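Local coordinates for protein glycosyl hydrolase BlGH5_18 (Bifidobacterium longum subsp. infantis, PDB 7LQX) that probably hydrolyses glycosidic bonds in N-glycans or their fragments as a family GH5 (subfamily 18) enzyme of a gut bifidobacterium, at residues 31-36 with 49-54; 37-40 with 44-47; 70-75 with 81-86; 109-114 with 326-331; 317-322 with 334-339. All coordinates share one frame; numbering follows the deposited sequence. Where two conformers were deposited one is given.

Contact 1 of 5, residues 31-36 with 49-54; sequences TPSHGW and KEDMRR
S33 presents both its backbone N-H and its hydroxyl to the carboxylate of D51, which reaches out from helix 45-57. The nearly straight bond from S33 N to D51 OD2 (3.1 Å, 174°) arrives on the syn side, somewhat out of the carboxylate plane. The hydroxyl uses the syn lone pair of the other oxygen, with S33 OG 2.8 Å from D51 OD1. This two-point grip depends on the serine torsion (chi1 66°), which tucks OG between its own N and carbonyl carbon and so next to the N-H. One shell out, H34 ND1 donates to S33 OG at 2.7 Å, in the imidazole plane, while water 1 links H34 N to D51 OD2. Y30 OH is a further hydrogen-bond partner of that oxygen. Beside D51 on the helix, E50 ties R53 and R54 into a salt-bridge network. S33 OG thus relays between imidazole and carboxylate, and the polar partners gathered around buried D51 are consistent with an ionised side chain.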
# COMPACT_ATOMS: atom_id res chain seq x y z
N THR A 31 -4.07 20.30 -1.88
CA THR A 31 -4.07 19.35 -0.78
C THR A 31 -5.40 19.47 -0.06
O THR A 31 -5.63 20.47 0.64
CB THR A 31 -2.90 19.65 0.16
OG1 THR A 31 -2.81 21.06 0.40
CG2 THR A 31 -1.59 19.19 -0.43
N PRO A 32 -6.32 18.52 -0.22
CA PRO A 32 -7.65 18.68 0.38
C PRO A 32 -7.58 18.96 1.88
O PRO A 32 -6.84 18.31 2.62
CB PRO A 32 -8.34 17.34 0.08
CG PRO A 32 -7.68 16.86 -1.18
CD PRO A 32 -6.24 17.31 -1.07
N SER A 33 -8.36 19.95 2.31
CA SER A 33 -8.34 20.33 3.72
C SER A 33 -8.91 19.23 4.60
O SER A 33 -8.48 19.07 5.75
CB SER A 33 -9.13 21.61 3.92
OG SER A 33 -10.51 21.41 3.66
N HIS A 34 -9.86 18.46 4.09
CA HIS A 34 -10.52 17.40 4.85
C HIS A 34 -9.90 16.06 4.46
O HIS A 34 -10.41 15.35 3.59
CB HIS A 34 -12.03 17.45 4.62
CG HIS A 34 -12.70 18.61 5.30
ND1 HIS A 34 -12.30 19.92 5.11
CD2 HIS A 34 -13.73 18.65 6.17
CE1 HIS A 34 -13.07 20.71 5.84
NE2 HIS A 34 -13.94 19.97 6.49
N GLY A 35 -8.81 15.71 5.14
CA GLY A 35 -8.18 14.43 4.98
C GLY A 35 -6.92 14.38 4.14
O GLY A 35 -6.39 13.28 3.94
N TRP A 36 -6.42 15.50 3.64
CA TRP A 36 -5.23 15.46 2.80
C TRP A 36 -5.52 14.49 1.64
O TRP A 36 -6.65 14.41 1.17
CB TRP A 36 -4.02 15.12 3.65
CG TRP A 36 -2.66 15.27 2.99
CD1 TRP A 36 -2.06 16.43 2.60
CD2 TRP A 36 -1.74 14.22 2.68
NE1 TRP A 36 -0.82 16.17 2.07
CE2 TRP A 36 -0.61 14.81 2.10
CE3 TRP A 36 -1.77 12.83 2.82
CZ2 TRP A 36 0.49 14.06 1.67
CZ3 TRP A 36 -0.68 12.08 2.39
CH2 TRP A 36 0.44 12.71 1.83
N LYS A 49 -15.81 21.97 -2.58
CA LYS A 49 -16.39 23.20 -3.09
C LYS A 49 -15.86 24.40 -2.32
O LYS A 49 -15.48 25.42 -2.91
CB LYS A 49 -17.91 23.14 -3.03
CG LYS A 49 -18.59 24.36 -3.65
CD LYS A 49 -20.10 24.21 -3.65
CE LYS A 49 -20.77 25.46 -4.22
NZ LYS A 49 -22.25 25.37 -4.15
N GLU A 50 -15.83 24.30 -0.99
CA GLU A 50 -15.35 25.41 -0.17
C GLU A 50 -13.86 25.64 -0.38
O GLU A 50 -13.42 26.79 -0.51
CB GLU A 50 -15.66 25.16 1.30
CG GLU A 50 -15.26 26.32 2.19
CD GLU A 50 -16.00 27.61 1.88
OE1 GLU A 50 -16.99 27.59 1.11
OE2 GLU A 50 -15.60 28.65 2.43
N ASP A 51 -13.06 24.56 -0.39
CA ASP A 51 -11.63 24.69 -0.66
C ASP A 51 -11.41 25.42 -1.98
O ASP A 51 -10.58 26.33 -2.09
CB ASP A 51 -10.97 23.31 -0.76
CG ASP A 51 -10.77 22.62 0.58
OD1 ASP A 51 -11.03 23.22 1.64
OD2 ASP A 51 -10.34 21.45 0.53
N MSE A 52 -12.14 25.00 -3.02
CA MSE A 52 -11.96 25.57 -4.34
C MSE A 52 -12.42 27.01 -4.43
O MSE A 52 -11.81 27.82 -5.13
CB MSE A 52 -12.72 24.74 -5.38
CG MSE A 52 -12.18 23.35 -5.56
SE MSE A 52 -10.46 23.26 -6.41
CE MSE A 52 -10.34 21.32 -6.56
N ARG A 53 -13.51 27.33 -3.73
CA ARG A 53 -13.97 28.71 -3.68
C ARG A 53 -12.89 29.61 -3.10
O ARG A 53 -12.58 30.68 -3.64
CB ARG A 53 -15.26 28.80 -2.87
CG ARG A 53 -15.88 30.18 -2.84
CD ARG A 53 -17.07 30.24 -1.89
NE ARG A 53 -16.66 30.20 -0.49
CZ ARG A 53 -16.24 31.26 0.20
NH1 ARG A 53 -16.19 32.45 -0.37
NH2 ARG A 53 -15.87 31.12 1.47
N ARG A 54 -12.27 29.19 -1.99
CA ARG A 54 -11.25 30.01 -1.35
C ARG A 54 -10.00 30.12 -2.21
O ARG A 54 -9.37 31.18 -2.27
CB ARG A 54 -10.96 29.45 0.04
CG ARG A 54 -12.18 29.54 0.94
CD ARG A 54 -11.90 29.25 2.40
NE ARG A 54 -13.14 29.11 3.15
CZ ARG A 54 -13.22 29.02 4.47
NH1 ARG A 54 -14.40 28.88 5.06
NH2 ARG A 54 -12.12 29.07 5.21
O HOH W 1 -11.38 18.92 1.57

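Contact 2 of 5, residues 37-40 with 44-47; sequences FHFW and DWPS. With EDO (1,2-ethanediol), chain B.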
# COMPACT_ATOMS: atom_id res chain seq x y z
N PHE A 37 -4.52 13.75 1.17
CA PHE A 37 -4.79 12.77 0.11
C PHE A 37 -5.43 11.50 0.62
O PHE A 37 -5.69 10.59 -0.18
CB PHE A 37 -3.53 12.52 -0.71
CG PHE A 37 -3.00 13.78 -1.32
CD1 PHE A 37 -3.76 14.48 -2.24
CD2 PHE A 37 -1.78 14.29 -0.94
CE1 PHE A 37 -3.30 15.66 -2.79
CE2 PHE A 37 -1.32 15.48 -1.49
CZ PHE A 37 -2.08 16.16 -2.41
N HIS A 38 -5.74 11.42 1.91
CA HIS A 38 -6.65 10.41 2.42
C HIS A 38 -8.11 10.79 2.18
O HIS A 38 -9.00 9.97 2.42
CB HIS A 38 -6.35 10.15 3.89
CG HIS A 38 -4.88 10.02 4.18
ND1 HIS A 38 -4.07 9.17 3.46
CD2 HIS A 38 -4.07 10.66 5.05
CE1 HIS A 38 -2.83 9.27 3.91
NE2 HIS A 38 -2.80 10.17 4.87
N PHE A 39 -8.35 12.01 1.67
CA PHE A 39 -9.68 12.44 1.25
C PHE A 39 -10.38 11.38 0.42
O PHE A 39 -11.58 11.16 0.56
CB PHE A 39 -9.51 13.73 0.42
CG PHE A 39 -10.76 14.17 -0.29
CD1 PHE A 39 -11.10 13.65 -1.53
CD2 PHE A 39 -11.62 15.10 0.29
CE1 PHE A 39 -12.26 14.04 -2.18
CE2 PHE A 39 -12.78 15.50 -0.36
CZ PHE A 39 -13.09 14.97 -1.60
N TRP A 40 -9.64 10.74 -0.49
CA TRP A 40 -10.26 9.86 -1.46
C TRP A 40 -10.94 8.66 -0.83
O TRP A 40 -11.80 8.04 -1.47
CB TRP A 40 -9.20 9.37 -2.43
CG TRP A 40 -8.49 10.45 -3.18
CD1 TRP A 40 -7.20 10.84 -3.02
CD2 TRP A 40 -9.03 11.27 -4.22
NE1 TRP A 40 -6.89 11.85 -3.90
CE2 TRP A 40 -8.00 12.14 -4.64
CE3 TRP A 40 -10.28 11.35 -4.84
CZ2 TRP A 40 -8.18 13.07 -5.67
CZ3 TRP A 40 -10.46 12.29 -5.85
CH2 TRP A 40 -9.41 13.13 -6.25
N ASP A 44 -15.58 14.28 1.02
CA ASP A 44 -16.50 15.29 1.56
C ASP A 44 -16.58 16.35 0.47
O ASP A 44 -15.71 17.22 0.37
CB ASP A 44 -15.95 15.83 2.87
CG ASP A 44 -16.78 16.97 3.46
OD1 ASP A 44 -17.57 17.61 2.74
OD2 ASP A 44 -16.61 17.24 4.66
N TRP A 45 -17.61 16.27 -0.37
CA TRP A 45 -17.65 17.12 -1.55
C TRP A 45 -17.95 18.57 -1.20
O TRP A 45 -17.36 19.47 -1.81
CB TRP A 45 -18.60 16.56 -2.62
CG TRP A 45 -18.05 15.29 -3.18
CD1 TRP A 45 -18.60 14.05 -3.09
CD2 TRP A 45 -16.81 15.12 -3.87
NE1 TRP A 45 -17.79 13.12 -3.69
CE2 TRP A 45 -16.68 13.76 -4.18
CE3 TRP A 45 -15.80 16.00 -4.27
CZ2 TRP A 45 -15.58 13.25 -4.87
CZ3 TRP A 45 -14.72 15.50 -4.95
CH2 TRP A 45 -14.62 14.14 -5.24
N PRO A 46 -18.83 18.86 -0.23
CA PRO A 46 -18.96 20.27 0.20
C PRO A 46 -17.63 20.89 0.62
O PRO A 46 -17.39 22.07 0.35
CB PRO A 46 -19.97 20.19 1.36
CG PRO A 46 -20.81 19.01 1.01
CD PRO A 46 -19.84 18.00 0.41
N SER A 47 -16.74 20.11 1.24
CA SER A 47 -15.46 20.66 1.64
C SER A 47 -14.59 20.99 0.43
O SER A 47 -13.80 21.94 0.49
CB SER A 47 -14.73 19.72 2.61
OG SER A 47 -14.12 18.62 1.96
C1 EDO B . -11.02 10.98 5.21
O1 EDO B . -10.19 11.89 5.94
C2 EDO B . -10.66 9.54 5.55
O2 EDO B . -9.26 9.32 5.33
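F39 drives the edge of its ring against the face of W45, a T-shaped pair with centroids 5.2 Å apart and planes at 75°. From CB the side chain heads away from its own backbone N (chi1 170°), which carries the ring across to the start of helix 45-57. Along one flank, CD1 lies over a face of the W40 indole, toward its rim; along the other, CD2 packs on the carbonyl oxygen of H34. Further out, F39 CE2 comes within 3.4 Å of D44 N and also nears D44 O, so the CE2 corner of the ring abuts the D44 backbone just where the helix begins. CE1 approaches CH2 of W45, and at the tip F39 CZ stands 3.8 Å from W45 CZ3. W45 additionally makes a cation-pi contact with R89. The helix start is secured by its own polar groups: S47 N donates to D44 OD1 at 3.0 Å, well above the carboxylate plane, and S47 OG to D44 O at 2.6 Å. At the 3-10 segment an ethanediol, probably from the crystallisation liquor, donates to H38 O and also bonds W78 of the second subunit. D44 is the N-cap of helix 45-57, and the aromatic cluster folds the loop after strand 25-29 onto the first turn of the first outer helix of a (beta/alpha)8 barrel.

Contact 3 of 5, residues 70-75 with 81-86; sequences PYLQPN and RKAIAD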
# COMPACT_ATOMS: atom_id res chain seq x y z
N PRO A 70 -3.16 3.11 -5.37
CA PRO A 70 -3.80 1.90 -4.83
C PRO A 70 -5.31 1.98 -4.73
O PRO A 70 -5.95 0.94 -4.58
CB PRO A 70 -3.14 1.71 -3.45
CG PRO A 70 -2.35 2.96 -3.19
CD PRO A 70 -2.06 3.59 -4.52
N TYR A 71 -5.90 3.18 -4.77
CA TYR A 71 -7.36 3.29 -4.77
C TYR A 71 -7.92 3.26 -6.18
O TYR A 71 -9.03 2.75 -6.40
CB TYR A 71 -7.84 4.57 -4.05
CG TYR A 71 -7.14 4.87 -2.74
CD1 TYR A 71 -6.61 3.86 -1.94
CD2 TYR A 71 -7.00 6.17 -2.31
CE1 TYR A 71 -5.94 4.16 -0.77
CE2 TYR A 71 -6.34 6.47 -1.14
CZ TYR A 71 -5.82 5.47 -0.37
OH TYR A 71 -5.16 5.80 0.78
N LEU A 72 -7.16 3.79 -7.16
CA LEU A 72 -7.59 3.77 -8.55
C LEU A 72 -7.47 2.38 -9.15
O LEU A 72 -8.30 2.00 -9.99
CB LEU A 72 -6.72 4.71 -9.39
CG LEU A 72 -6.92 6.22 -9.30
CD1 LEU A 72 -5.82 6.91 -10.09
CD2 LEU A 72 -8.29 6.61 -9.83
N GLN A 73 -6.43 1.63 -8.79
CA GLN A 73 -6.09 0.37 -9.46
C GLN A 73 -5.61 -0.62 -8.42
O GLN A 73 -4.42 -0.97 -8.35
CB GLN A 73 -5.03 0.63 -10.53
CG GLN A 73 -4.83 -0.48 -11.53
CD GLN A 73 -3.98 -0.03 -12.69
OE1 GLN A 73 -2.98 0.67 -12.50
NE2 GLN A 73 -4.37 -0.41 -13.89
N PRO A 74 -6.52 -1.10 -7.57
CA PRO A 74 -6.12 -1.95 -6.44
C PRO A 74 -5.64 -3.33 -6.85
O PRO A 74 -4.94 -3.98 -6.07
CB PRO A 74 -7.39 -2.02 -5.59
CG PRO A 74 -8.50 -1.78 -6.57
CD PRO A 74 -7.96 -0.79 -7.55
N ASN A 75 -6.01 -3.79 -8.04
CA ASN A 75 -5.52 -5.01 -8.67
C ASN A 75 -5.09 -4.58 -10.06
O ASN A 75 -5.64 -3.63 -10.62
CB ASN A 75 -6.63 -6.07 -8.71
CG ASN A 75 -6.23 -7.34 -9.44
OD1 ASN A 75 -6.27 -7.40 -10.66
ND2 ASN A 75 -5.88 -8.38 -8.70
N ARG A 81 -13.79 2.17 -10.83
CA ARG A 81 -14.44 3.21 -11.62
C ARG A 81 -15.02 4.30 -10.74
O ARG A 81 -15.12 5.46 -11.17
CB ARG A 81 -15.45 2.57 -12.56
CG ARG A 81 -14.79 1.54 -13.47
CD ARG A 81 -15.54 1.28 -14.77
NE ARG A 81 -14.78 0.38 -15.64
CZ ARG A 81 -13.94 0.77 -16.60
NH1 ARG A 81 -13.75 2.06 -16.83
NH2 ARG A 81 -13.30 -0.13 -17.32
N LYS A 82 -15.37 3.98 -9.49
CA LYS A 82 -15.81 5.02 -8.56
C LYS A 82 -14.68 5.99 -8.24
O LYS A 82 -14.89 7.20 -8.12
CB LYS A 82 -16.37 4.40 -7.28
CG LYS A 82 -17.09 5.39 -6.39
CD LYS A 82 -16.16 5.99 -5.35
CE LYS A 82 -16.93 6.87 -4.37
NZ LYS A 82 -16.05 7.31 -3.25
N ALA A 83 -13.45 5.47 -8.11
CA ALA A 83 -12.32 6.34 -7.86
C ALA A 83 -12.09 7.27 -9.04
O ALA A 83 -11.79 8.46 -8.86
CB ALA A 83 -11.07 5.50 -7.56
N ILE A 84 -12.24 6.75 -10.27
CA ILE A 84 -12.13 7.61 -11.45
C ILE A 84 -13.22 8.67 -11.43
O ILE A 84 -12.95 9.86 -11.67
CB ILE A 84 -12.17 6.76 -12.74
CG1 ILE A 84 -10.86 5.98 -12.89
CG2 ILE A 84 -12.42 7.65 -13.97
CD1 ILE A 84 -10.75 5.15 -14.15
N ALA A 85 -14.45 8.28 -11.11
CA ALA A 85 -15.55 9.23 -11.02
C ALA A 85 -15.26 10.31 -9.98
O ALA A 85 -15.63 11.48 -10.17
CB ALA A 85 -16.86 8.52 -10.71
N ASP A 86 -14.61 9.95 -8.87
CA ASP A 86 -14.27 10.94 -7.86
C ASP A 86 -13.24 11.94 -8.38
O ASP A 86 -13.32 13.14 -8.07
CB ASP A 86 -13.75 10.26 -6.59
CG ASP A 86 -14.83 9.54 -5.80
OD1 ASP A 86 -16.03 9.80 -6.02
OD2 ASP A 86 -14.46 8.73 -4.93
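L72 sets one methyl on the face of the A83-I84 peptide: CD2 stands almost directly above the carbonyl carbon, with L72 CD2 and A83 C 3.9 Å apart. From there the same methyl also meets the side chains at either end of the peptide, at 3.8 Å between L72 CD2 and A83 CB and at 4.0 Å between L72 CD2 and I84 CG1. A second flat group, the Y71-L72 peptide, brings its carbonyl oxygen into van der Waals contact with the alanine methyl, Y71 O lying 3.6 Å from A83 CB. The methyl of A83 thus touches both a backbone carbonyl and a leucine branch. In the (beta/alpha)8 barrel, strand 62-65 is the second strand and helix 81-96 the helix that follows it; short helix 69-72 belongs to the excursion between them, and the contact folds that excursion back on the helix start. Polar support comes from N80, whose ND2 donates to Y71 O while its OD1 takes weak bonds from K82 N and A83 N. The leucine has its CG beside the backbone N (chi1 -75°), which together with chi2 of 173° brings CD2 to the helix, and L141 of helix 132-149 packs on it as well. The Y71 ring turns elsewhere, packing on L41 of its own chain and on L41 of the second subunit.

Contact 4 of 5, residues 109-114 with 326-331; sequences HLSSFD and PFEHAL. With EDO (1,2-ethanediol), chain E; EDO (1,2-ethanediol), chain D.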
# COMPACT_ATOMS: atom_id res chain seq x y z
N HIS A 109 4.16 8.70 -5.16
CA HIS A 109 4.92 9.30 -4.07
C HIS A 109 4.36 10.68 -3.74
O HIS A 109 4.23 11.53 -4.63
CB HIS A 109 6.40 9.46 -4.41
CG HIS A 109 7.21 9.94 -3.26
ND1 HIS A 109 7.59 9.10 -2.24
CD2 HIS A 109 7.66 11.17 -2.93
CE1 HIS A 109 8.27 9.79 -1.34
NE2 HIS A 109 8.33 11.05 -1.73
N LEU A 110 4.03 10.89 -2.46
CA LEU A 110 3.60 12.19 -1.96
C LEU A 110 4.18 12.47 -0.59
O LEU A 110 3.90 11.74 0.37
CB LEU A 110 2.07 12.25 -1.89
CG LEU A 110 1.33 12.24 -3.21
CD1 LEU A 110 -0.11 11.79 -3.03
CD2 LEU A 110 1.37 13.61 -3.86
N SER A 111 4.96 13.54 -0.48
CA SER A 111 5.38 14.11 0.80
C SER A 111 5.98 13.06 1.74
O SER A 111 5.65 13.00 2.93
CB SER A 111 4.24 14.86 1.48
OG SER A 111 3.68 15.83 0.62
N SER A 112 6.91 12.27 1.20
CA SER A 112 7.73 11.26 1.88
C SER A 112 7.09 9.88 1.89
O SER A 112 7.75 8.92 2.28
CB SER A 112 8.13 11.64 3.32
OG SER A 112 7.13 11.31 4.27
N PHE A 113 5.82 9.75 1.49
CA PHE A 113 5.11 8.48 1.54
C PHE A 113 4.97 7.88 0.15
O PHE A 113 4.59 8.57 -0.80
CB PHE A 113 3.71 8.69 2.12
CG PHE A 113 3.69 9.15 3.55
CD1 PHE A 113 3.77 8.24 4.59
CD2 PHE A 113 3.60 10.50 3.86
CE1 PHE A 113 3.75 8.66 5.90
CE2 PHE A 113 3.57 10.92 5.17
CZ PHE A 113 3.65 10.00 6.19
N ASP A 114 5.27 6.59 0.04
CA ASP A 114 5.01 5.82 -1.17
C ASP A 114 3.64 5.16 -1.06
O ASP A 114 3.34 4.52 -0.05
CB ASP A 114 6.04 4.70 -1.34
CG ASP A 114 7.39 5.16 -1.85
OD1 ASP A 114 7.55 6.33 -2.29
OD2 ASP A 114 8.30 4.30 -1.80
N PRO A 326 8.22 17.49 9.78
CA PRO A 326 7.36 18.53 10.36
C PRO A 326 7.03 19.69 9.43
O PRO A 326 5.89 20.16 9.43
CB PRO A 326 8.15 18.98 11.60
CG PRO A 326 8.86 17.74 12.02
CD PRO A 326 9.24 17.02 10.75
N PHE A 327 8.00 20.18 8.66
CA PHE A 327 7.75 21.32 7.79
C PHE A 327 6.63 21.05 6.78
O PHE A 327 6.03 22.01 6.28
CB PHE A 327 9.03 21.72 7.05
CG PHE A 327 9.36 20.85 5.88
CD1 PHE A 327 10.03 19.65 6.05
CD2 PHE A 327 8.99 21.23 4.61
CE1 PHE A 327 10.32 18.85 4.96
CE2 PHE A 327 9.28 20.43 3.53
CZ PHE A 327 9.96 19.24 3.70
N GLU A 328 6.36 19.79 6.45
CA GLU A 328 5.34 19.50 5.46
C GLU A 328 4.00 20.06 5.87
O GLU A 328 3.19 20.45 5.03
CB GLU A 328 5.20 17.99 5.23
CG GLU A 328 6.41 17.34 4.59
CD GLU A 328 6.40 17.37 3.07
OE1 GLU A 328 5.48 17.96 2.45
OE2 GLU A 328 7.34 16.80 2.48
N HIS A 329 3.73 20.11 7.18
CA HIS A 329 2.43 20.54 7.63
C HIS A 329 2.16 22.00 7.29
O HIS A 329 1.00 22.38 7.10
CB HIS A 329 2.32 20.36 9.14
CG HIS A 329 2.20 18.94 9.58
ND1 HIS A 329 0.99 18.29 9.68
CD2 HIS A 329 3.14 18.04 9.97
CE1 HIS A 329 1.18 17.06 10.11
NE2 HIS A 329 2.48 16.88 10.30
N ALA A 330 3.21 22.82 7.22
CA ALA A 330 3.09 24.27 7.16
C ALA A 330 3.24 24.83 5.75
O ALA A 330 3.30 26.05 5.57
CB ALA A 330 4.12 24.92 8.08
N LEU A 331 3.30 23.97 4.73
CA LEU A 331 3.54 24.41 3.36
C LEU A 331 2.32 25.04 2.70
O LEU A 331 2.44 25.52 1.57
CB LEU A 331 4.07 23.25 2.52
CG LEU A 331 5.55 22.93 2.74
CD1 LEU A 331 5.89 21.58 2.10
CD2 LEU A 331 6.46 24.00 2.20
C1 EDO E . 8.00 18.40 -0.64
O1 EDO E . 8.53 17.99 0.62
C2 EDO E . 6.52 18.78 -0.50
O2 EDO E . 5.79 17.69 0.07
C1 EDO D . 5.58 17.20 -3.67
O1 EDO D . 5.97 16.67 -4.94
C2 EDO D . 4.80 16.12 -2.92
O2 EDO D . 5.64 14.96 -2.79
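S111 and E328 point at each other from two loops, hydroxyl against carboxylate, and the direct link between them is one long, weak and unsettled hydrogen bond, S111 OG to E328 OE1 at 3.3 Å. The serine, with OG beside its own backbone N, projects from a type I' hairpin turn, L110 to F113. E328 bends sharply in mid-chain (chi2 -87°), which turns its carboxylate toward S111, where an ethanediol, probably from the crystallisation liquor, is bound; E328 CG lies over one face of the F327 ring. The diol sits alongside this carboxylate with one hydroxyl for each oxygen. Its O1 donates to E328 OE2 at 2.5 Å, while the modelled approach of its O2 to OE1 is too short to be trusted. That same O2 lies 2.9 Å from S111 OG, and whether the serine proton serves the diol or the glutamate is not settled. A second ethanediol takes a straight bond from S111 N to its O2 (2.8 Å, 172°). At the base of the hairpin H109 ND1 donates to D114 OD1 at 2.8 Å, close to the imidazole plane; H109 and D114 also meet W123 of the second subunit. The ethanediols also hydrogen-bond N162 and E276. Since E276 lies at the end of the seventh barrel strand, where clan GH-A enzymes carry their nucleophile, this is probably the sugar-binding cleft.

Contact 5 of 5, residues 317-322 with 334-339; sequences VDSRMS and FDEHGN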
# COMPACT_ATOMS: atom_id res chain seq x y z
N VAL A 317 -1.18 20.62 6.06
CA VAL A 317 -1.55 19.25 6.38
C VAL A 317 -2.01 19.19 7.83
O VAL A 317 -1.31 19.66 8.73
CB VAL A 317 -0.37 18.29 6.16
CG1 VAL A 317 -0.80 16.85 6.42
CG2 VAL A 317 0.19 18.45 4.76
N ASP A 318 -3.18 18.60 8.05
CA ASP A 318 -3.75 18.48 9.39
C ASP A 318 -2.71 18.04 10.41
O ASP A 318 -1.99 17.06 10.21
CB ASP A 318 -4.88 17.44 9.32
CG ASP A 318 -5.85 17.57 10.46
OD1 ASP A 318 -5.43 17.45 11.62
OD2 ASP A 318 -7.04 17.81 10.18
N SER A 319 -2.65 18.78 11.53
CA SER A 319 -1.69 18.48 12.59
C SER A 319 -1.95 17.14 13.26
O SER A 319 -1.08 16.64 13.98
CB SER A 319 -1.71 19.59 13.66
OG SER A 319 -2.98 19.68 14.29
N ARG A 320 -3.13 16.56 13.06
CA ARG A 320 -3.41 15.24 13.63
C ARG A 320 -2.69 14.12 12.90
O ARG A 320 -2.61 13.01 13.43
CB ARG A 320 -4.91 14.99 13.58
CG ARG A 320 -5.64 15.83 14.60
CD ARG A 320 -7.14 15.70 14.43
NE ARG A 320 -7.62 16.41 13.25
CZ ARG A 320 -8.90 16.48 12.90
NH1 ARG A 320 -9.83 15.90 13.64
NH2 ARG A 320 -9.25 17.15 11.81
N MSE A 321 -2.18 14.37 11.71
CA MSE A 321 -1.46 13.34 10.96
C MSE A 321 -0.01 13.31 11.36
O MSE A 321 0.61 14.35 11.58
CB MSE A 321 -1.61 13.60 9.47
CG MSE A 321 -3.05 13.48 9.00
SE MSE A 321 -3.22 13.85 7.17
CE MSE A 321 -5.16 13.70 7.09
N SER A 322 0.54 12.10 11.46
CA SER A 322 1.89 11.88 11.95
C SER A 322 2.82 11.36 10.86
O SER A 322 2.40 11.00 9.75
CB SER A 322 1.87 10.89 13.12
OG SER A 322 1.07 11.36 14.19
N PHE A 334 -3.17 28.32 2.96
CA PHE A 334 -4.22 28.37 3.97
C PHE A 334 -3.81 27.44 5.09
O PHE A 334 -3.17 26.41 4.86
CB PHE A 334 -5.55 27.87 3.41
CG PHE A 334 -6.10 28.71 2.31
CD1 PHE A 334 -6.91 29.80 2.59
CD2 PHE A 334 -5.82 28.42 0.99
CE1 PHE A 334 -7.42 30.58 1.57
CE2 PHE A 334 -6.32 29.21 -0.04
CZ PHE A 334 -7.13 30.29 0.26
N ASP A 335 -4.19 27.79 6.32
CA ASP A 335 -3.89 26.94 7.46
C ASP A 335 -4.86 25.77 7.52
O ASP A 335 -5.76 25.63 6.68
CB ASP A 335 -3.80 27.77 8.75
CG ASP A 335 -5.11 28.38 9.16
OD1 ASP A 335 -6.19 27.83 8.86
OD2 ASP A 335 -5.05 29.44 9.83
N GLU A 336 -4.67 24.90 8.51
CA GLU A 336 -5.46 23.67 8.61
C GLU A 336 -6.90 23.92 9.02
O GLU A 336 -7.68 22.96 9.08
CB GLU A 336 -4.81 22.69 9.59
CG GLU A 336 -4.90 23.09 11.06
CD GLU A 336 -4.46 21.99 12.00
OE1 GLU A 336 -4.59 20.81 11.62
OE2 GLU A 336 -3.99 22.28 13.12
N HIS A 337 -7.28 25.16 9.31
CA HIS A 337 -8.67 25.52 9.53
C HIS A 337 -9.25 26.32 8.37
O HIS A 337 -10.38 26.81 8.47
CB HIS A 337 -8.81 26.25 10.86
CG HIS A 337 -8.36 25.42 12.03
ND1 HIS A 337 -9.11 24.39 12.54
CD2 HIS A 337 -7.23 25.47 12.77
CE1 HIS A 337 -8.46 23.84 13.56
NE2 HIS A 337 -7.32 24.48 13.71
N GLY A 338 -8.51 26.43 7.27
CA GLY A 338 -9.02 27.02 6.06
C GLY A 338 -8.79 28.51 5.91
O GLY A 338 -9.30 29.10 4.95
N ASN A 339 -8.03 29.12 6.80
CA ASN A 339 -7.87 30.57 6.79
C ASN A 339 -6.56 30.98 6.14
O ASN A 339 -5.53 30.33 6.32
CB ASN A 339 -7.95 31.08 8.22
CG ASN A 339 -9.28 30.78 8.84
OD1 ASN A 339 -10.32 31.01 8.21
ND2 ASN A 339 -9.28 30.20 10.03
O HOH W 2 -7.27 20.23 8.36
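Two type I turns, each with an Asx turn, meet in the long loop that leads from the eighth barrel strand, 306-312, to helix 342-354. E336, extended beyond CG, reaches from the second turn and takes both polar groups of S319. S319 N donates to E336 OE1 (2.8 Å, 170°) from above the carboxylate plane, whereas S319 OG meets the syn lone pair of E336 OE2 at 3.0 Å. This brings the carboxylates of D318 and E336 close, with D318 OD1 and E336 OE1 3.5 Å apart and their planes nearly perpendicular. The crowding of charge is probably eased by R320, which grips D318 side-on, NE to OD1 and NH2 to OD2, while R320 N closes the Asx turn on OD1. In the other turn D335 OD1 receives H337 N and N339 N from opposite faces of its plane. R54 of helix 45-57 donates to G338 O and packs against F334, and W78 of the second subunit covers D318 and R320.

In the fold
Contacts 1 and 3 are buried, contacts 2 and 5 partly so, and contact 4 lies at the surface. Contacts 1 and 2 both use helix 45-57, the second nested within the loop closed by the first; one is polar, the other aromatic. Contact 3 is almost purely apolar and lies next to contact 2, about 14 Å between centres, and touches it through W40 and W45. Contact 5, like contact 1, depends on a carboxylate gripping a serine twice, and the two are joined by R54 NH2 and G338 O. Contacts 4 and 5 alternate along the chain and share the loop after strand 306-312, linked by H329 and V317. W36 bridges contact 1 to contact 4.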